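Local coordinates for chloride intracellular channel exc-4 (Caenorhabditis elegans, PDB 2YV9), which may insert into membranes to form chloride channels and is needed to regulate the lumen size of the growing excretory canal, at residues His201-Gly206 / Phe212-Asn217; His247-Glu250 / Phe255-Gln258. One frame throughout, in Å; residues are numbered along the deposited sequence.

Contact 1: residues His201-Gly206 / Phe212-Asn217; sequences HIRIIG and FDIPHN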
# COMPACT_ATOMS: atom_id res chain seq x y z
N HIS A 201 -3.21 -19.81 -0.19
CA HIS A 201 -4.01 -19.39 -1.37
C HIS A 201 -3.79 -20.38 -2.54
O HIS A 201 -4.73 -20.84 -3.21
CB HIS A 201 -3.67 -17.98 -1.86
CG HIS A 201 -4.23 -16.89 -1.02
ND1 HIS A 201 -4.65 -15.68 -1.56
CD2 HIS A 201 -4.52 -16.83 0.30
CE1 HIS A 201 -5.09 -14.91 -0.58
NE2 HIS A 201 -5.04 -15.59 0.56
N ILE A 202 -2.51 -20.70 -2.80
CA ILE A 202 -2.20 -21.56 -3.92
C ILE A 202 -2.84 -22.93 -3.67
O ILE A 202 -3.37 -23.56 -4.60
CB ILE A 202 -0.67 -21.70 -4.08
CG1 ILE A 202 -0.15 -20.40 -4.65
CG2 ILE A 202 -0.35 -22.79 -4.95
CD1 ILE A 202 1.38 -20.26 -4.71
N ARG A 203 -2.80 -23.42 -2.42
CA ARG A 203 -3.36 -24.75 -2.12
C ARG A 203 -4.88 -24.79 -2.35
O ARG A 203 -5.40 -25.64 -3.06
CB ARG A 203 -3.06 -25.16 -0.68
CG ARG A 203 -2.88 -26.64 -0.52
CD ARG A 203 -4.12 -27.37 -0.17
NE ARG A 203 -3.96 -28.83 -0.26
CZ ARG A 203 -4.35 -29.70 0.66
NH1 ARG A 203 -4.93 -29.33 1.78
NH2 ARG A 203 -4.20 -31.00 0.43
N ILE A 204 -5.56 -23.82 -1.76
CA ILE A 204 -7.03 -23.72 -1.88
C ILE A 204 -7.45 -23.49 -3.32
O ILE A 204 -8.37 -24.16 -3.81
CB ILE A 204 -7.58 -22.60 -0.97
CG1 ILE A 204 -7.31 -22.86 0.51
CG2 ILE A 204 -9.11 -22.42 -1.16
CD1 ILE A 204 -7.72 -24.25 1.00
N ILE A 205 -6.83 -22.54 -4.00
CA ILE A 205 -7.22 -22.22 -5.39
C ILE A 205 -6.84 -23.39 -6.31
O ILE A 205 -7.56 -23.78 -7.23
CB ILE A 205 -6.62 -20.90 -5.87
CG1 ILE A 205 -7.21 -19.75 -5.07
CG2 ILE A 205 -6.87 -20.67 -7.41
CD1 ILE A 205 -8.77 -19.70 -5.10
N GLY A 206 -5.67 -24.00 -6.07
CA GLY A 206 -5.35 -25.21 -6.81
C GLY A 206 -6.39 -26.32 -6.73
O GLY A 206 -6.83 -26.87 -7.79
N PHE A 212 -5.15 -28.92 -9.21
CA PHE A 212 -3.86 -29.41 -8.78
C PHE A 212 -3.66 -29.14 -7.29
O PHE A 212 -4.28 -28.25 -6.72
CB PHE A 212 -2.73 -28.80 -9.63
CG PHE A 212 -2.38 -27.37 -9.28
CD1 PHE A 212 -1.40 -27.08 -8.33
CD2 PHE A 212 -3.02 -26.30 -9.91
CE1 PHE A 212 -1.06 -25.79 -7.99
CE2 PHE A 212 -2.70 -24.99 -9.57
CZ PHE A 212 -1.70 -24.73 -8.63
N ASP A 213 -2.80 -29.95 -6.67
CA ASP A 213 -2.37 -29.73 -5.30
C ASP A 213 -0.87 -29.41 -5.35
O ASP A 213 -0.19 -29.58 -6.38
CB ASP A 213 -2.57 -31.00 -4.46
CG ASP A 213 -2.72 -30.72 -2.96
OD1 ASP A 213 -2.62 -29.56 -2.52
OD2 ASP A 213 -3.01 -31.69 -2.24
N ILE A 214 -0.39 -28.89 -4.22
CA ILE A 214 1.03 -28.56 -4.09
C ILE A 214 1.69 -29.95 -4.06
O ILE A 214 1.23 -30.80 -3.31
CB ILE A 214 1.27 -27.76 -2.80
CG1 ILE A 214 0.73 -26.33 -2.88
CG2 ILE A 214 2.79 -27.76 -2.43
CD1 ILE A 214 0.76 -25.61 -1.59
N PRO A 215 2.69 -30.22 -4.94
CA PRO A 215 3.14 -31.61 -5.05
C PRO A 215 3.49 -32.29 -3.74
O PRO A 215 4.19 -31.71 -2.90
CB PRO A 215 4.33 -31.52 -5.98
CG PRO A 215 4.02 -30.31 -6.88
CD PRO A 215 3.31 -29.36 -5.95
N HIS A 216 3.02 -33.52 -3.56
CA HIS A 216 3.12 -34.24 -2.28
C HIS A 216 4.54 -34.71 -1.92
O HIS A 216 4.84 -35.07 -0.78
CB HIS A 216 2.13 -35.42 -2.33
CG HIS A 216 0.71 -34.98 -2.30
ND1 HIS A 216 -0.35 -35.86 -2.21
CD2 HIS A 216 0.16 -33.74 -2.38
CE1 HIS A 216 -1.48 -35.19 -2.19
NE2 HIS A 216 -1.21 -33.90 -2.29
N ASN A 217 5.43 -34.70 -2.90
CA ASN A 217 6.82 -35.12 -2.67
C ASN A 217 7.68 -34.01 -2.06
O ASN A 217 8.81 -34.26 -1.65
CB ASN A 217 7.43 -35.66 -3.97
CG ASN A 217 7.64 -34.59 -5.01
OD1 ASN A 217 6.72 -33.90 -5.39
ND2 ASN A 217 8.87 -34.46 -5.50
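R203 reaches from the flank of its helix to D213 and grips the carboxylate side-on, giving one nitrogen to each oxygen. NE of R203 meets OD1 of D213 at 2.7 Å from the syn side, somewhat out of the carboxylate plane, and NH2 of R203 lies 3.0 Å from OD2 of D213 on that oxygen's syn lone pair. The two flat groups are turned only 21° apart, and both oxygens lie almost in the guanidinium plane, so the pair of hydrogen bonds restrains the rotation of both groups. A bend at chi2 (-92°) brings the arginine's head round to the loop. Two further donors reach the carboxylate: NE2 of H216 approaches OD2 of D213 from above the carboxylate plane at 2.9 Å, and the backbone N of I214 makes a weak bond to OD1. The arginine would probably favour the charged form of this aspartate. T270 O lies near NH1 of R203 as a weak further acceptor, and P272 and W222 pack beside the pair.

Next to this polar cluster the contact is apolar. CG2 of I202 faces CG1 of I214 at 4.2 Å and comes obliquely to the F212 ring, while CD1 of I214 packs against the aliphatic start of R203, the two side chains crossing at about a right angle. F212 carries its CG between its backbone N and carbonyl carbon (chi1 77°), which lays one ring face over CA of G206 in a CH-pi contact, 4.0 Å from CA to the ring centroid. Glycine suits this place: with no side chain, its CA can lie close against the ring and beside the loop backbone. Separately, F212 N donates to G206 O at 3.0 Å. Bidentate ion pair and hydrophobic seam together fasten the turn between helices 190-210 and 219-228 in the all-helical C-terminal domain of the GST-like CLIC fold.

Contact 2: residues His247-Glu250 / Phe255-Gln258; sequences HYKE and FTNQ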
# COMPACT_ATOMS: atom_id res chain seq x y z
N HIS A 247 -12.52 -14.27 -3.63
CA HIS A 247 -11.61 -13.19 -3.89
C HIS A 247 -11.07 -13.28 -5.31
O HIS A 247 -11.10 -12.29 -6.04
CB HIS A 247 -10.49 -13.23 -2.82
CG HIS A 247 -9.34 -12.30 -3.08
ND1 HIS A 247 -9.30 -11.01 -2.59
CD2 HIS A 247 -8.17 -12.50 -3.73
CE1 HIS A 247 -8.15 -10.46 -2.93
NE2 HIS A 247 -7.45 -11.33 -3.63
N TYR A 248 -10.58 -14.47 -5.69
CA TYR A 248 -9.98 -14.64 -7.01
C TYR A 248 -11.12 -14.65 -8.03
O TYR A 248 -10.97 -14.10 -9.10
CB TYR A 248 -9.12 -15.87 -7.11
CG TYR A 248 -7.84 -15.71 -6.33
CD1 TYR A 248 -6.74 -15.10 -6.88
CD2 TYR A 248 -7.79 -16.10 -5.01
CE1 TYR A 248 -5.58 -14.93 -6.14
CE2 TYR A 248 -6.67 -15.96 -4.26
CZ TYR A 248 -5.55 -15.36 -4.84
OH TYR A 248 -4.42 -15.16 -4.05
N LYS A 249 -12.26 -15.24 -7.67
CA LYS A 249 -13.38 -15.25 -8.65
C LYS A 249 -13.86 -13.85 -8.98
O LYS A 249 -14.06 -13.54 -10.16
CB LYS A 249 -14.51 -16.20 -8.22
CG LYS A 249 -14.10 -17.64 -8.42
CD LYS A 249 -15.16 -18.65 -8.07
CE LYS A 249 -16.36 -18.53 -8.94
NZ LYS A 249 -17.18 -19.78 -8.89
N GLU A 250 -13.98 -12.97 -7.98
CA GLU A 250 -14.50 -11.63 -8.19
C GLU A 250 -13.59 -10.76 -9.06
O GLU A 250 -14.09 -9.90 -9.80
CB GLU A 250 -14.97 -10.95 -6.87
CG GLU A 250 -13.89 -10.44 -5.89
CD GLU A 250 -14.45 -9.87 -4.55
OE1 GLU A 250 -15.67 -9.52 -4.50
OE2 GLU A 250 -13.67 -9.74 -3.54
N PHE A 255 -18.04 -16.96 -12.12
CA PHE A 255 -19.37 -16.92 -11.52
C PHE A 255 -19.52 -17.69 -10.21
O PHE A 255 -19.18 -18.88 -10.11
CB PHE A 255 -20.46 -17.38 -12.47
CG PHE A 255 -21.85 -17.16 -11.92
CD1 PHE A 255 -22.37 -15.88 -11.83
CD2 PHE A 255 -22.60 -18.21 -11.42
CE1 PHE A 255 -23.63 -15.66 -11.30
CE2 PHE A 255 -23.85 -18.00 -10.89
CZ PHE A 255 -24.37 -16.72 -10.82
N THR A 256 -20.10 -16.99 -9.23
CA THR A 256 -20.42 -17.55 -7.94
C THR A 256 -21.93 -17.63 -7.81
O THR A 256 -22.59 -16.60 -7.66
CB THR A 256 -19.89 -16.63 -6.83
OG1 THR A 256 -18.47 -16.48 -6.98
CG2 THR A 256 -20.24 -17.17 -5.44
N ASN A 257 -22.48 -18.84 -7.87
CA ASN A 257 -23.94 -19.02 -7.73
C ASN A 257 -24.42 -18.84 -6.28
O ASN A 257 -23.62 -18.56 -5.38
CB ASN A 257 -24.39 -20.37 -8.32
CG ASN A 257 -24.06 -21.57 -7.43
OD1 ASN A 257 -23.75 -21.42 -6.24
ND2 ASN A 257 -24.16 -22.76 -8.00
N GLN A 258 -25.73 -18.98 -6.08
CA GLN A 258 -26.35 -18.83 -4.76
C GLN A 258 -25.88 -19.86 -3.73
O GLN A 258 -25.83 -19.58 -2.53
CB GLN A 258 -27.87 -18.91 -4.90
CG GLN A 258 -28.65 -18.42 -3.69
CD GLN A 258 -30.15 -18.55 -3.89
OE1 GLN A 258 -30.85 -17.56 -4.09
NE2 GLN A 258 -30.64 -19.78 -3.86
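K249 lays the end of its aliphatic chain over the backbone of F255 and the hydroxyl of T256. Its CG stands anti to the carbonyl carbon, and a single bend at chi3 (63°) in an otherwise extended chain carries the ammonium group to the loop. There NZ of K249 donates to F255 O from well above the carbonyl plane; the modelled separation of 2.5 Å is short for such a bond, so its exact length is doubtful. CE of K249 also lies 3.5 Å from OG1 of T256, with the two side chains passing at a slant. A lysine suits the place, since its long flexible chain can span the gap between helix and loop while its charge meets a backbone oxygen at the protein surface. F255 contributes through its backbone; its CB points away from the helix.

The same loop then leads into the next helix. N257 stands at the N-cap position of helix 258-262; its OD1 makes a weak bond to R259 N, while E260 OE1 accepts from N257 N, as in the returning half of a capping box. K249 also packs against E260 of that helix and against L209 at the end of helix 190-210, and E250 forms a salt bridge with K25, which ties helix 241-251 to strand 19-25 of the N-terminal domain.

Contacts 1 and 2 follow one another along the chain, their centres 20 Å apart, yet their helical segments meet directly. ND1 of H201 lies 2.6 Å from OH of Y248, probably in a hydrogen bond, and the two rings are set nearly perpendicular; the same phenol oxygen also pairs with Y127 OH. Beside this, CG1 of I205 packs 3.7 Å from CD2 of Y248. Helices 190-210 and 241-251 are thus joined on one face, while each holds its own following loop through another: contact 1, largely buried, by an ion pair and apolar packing, contact 2 at the surface. Neither includes the calcium-site residues Q78, P80 and T92, which belong to the thioredoxin-like N-terminal domain.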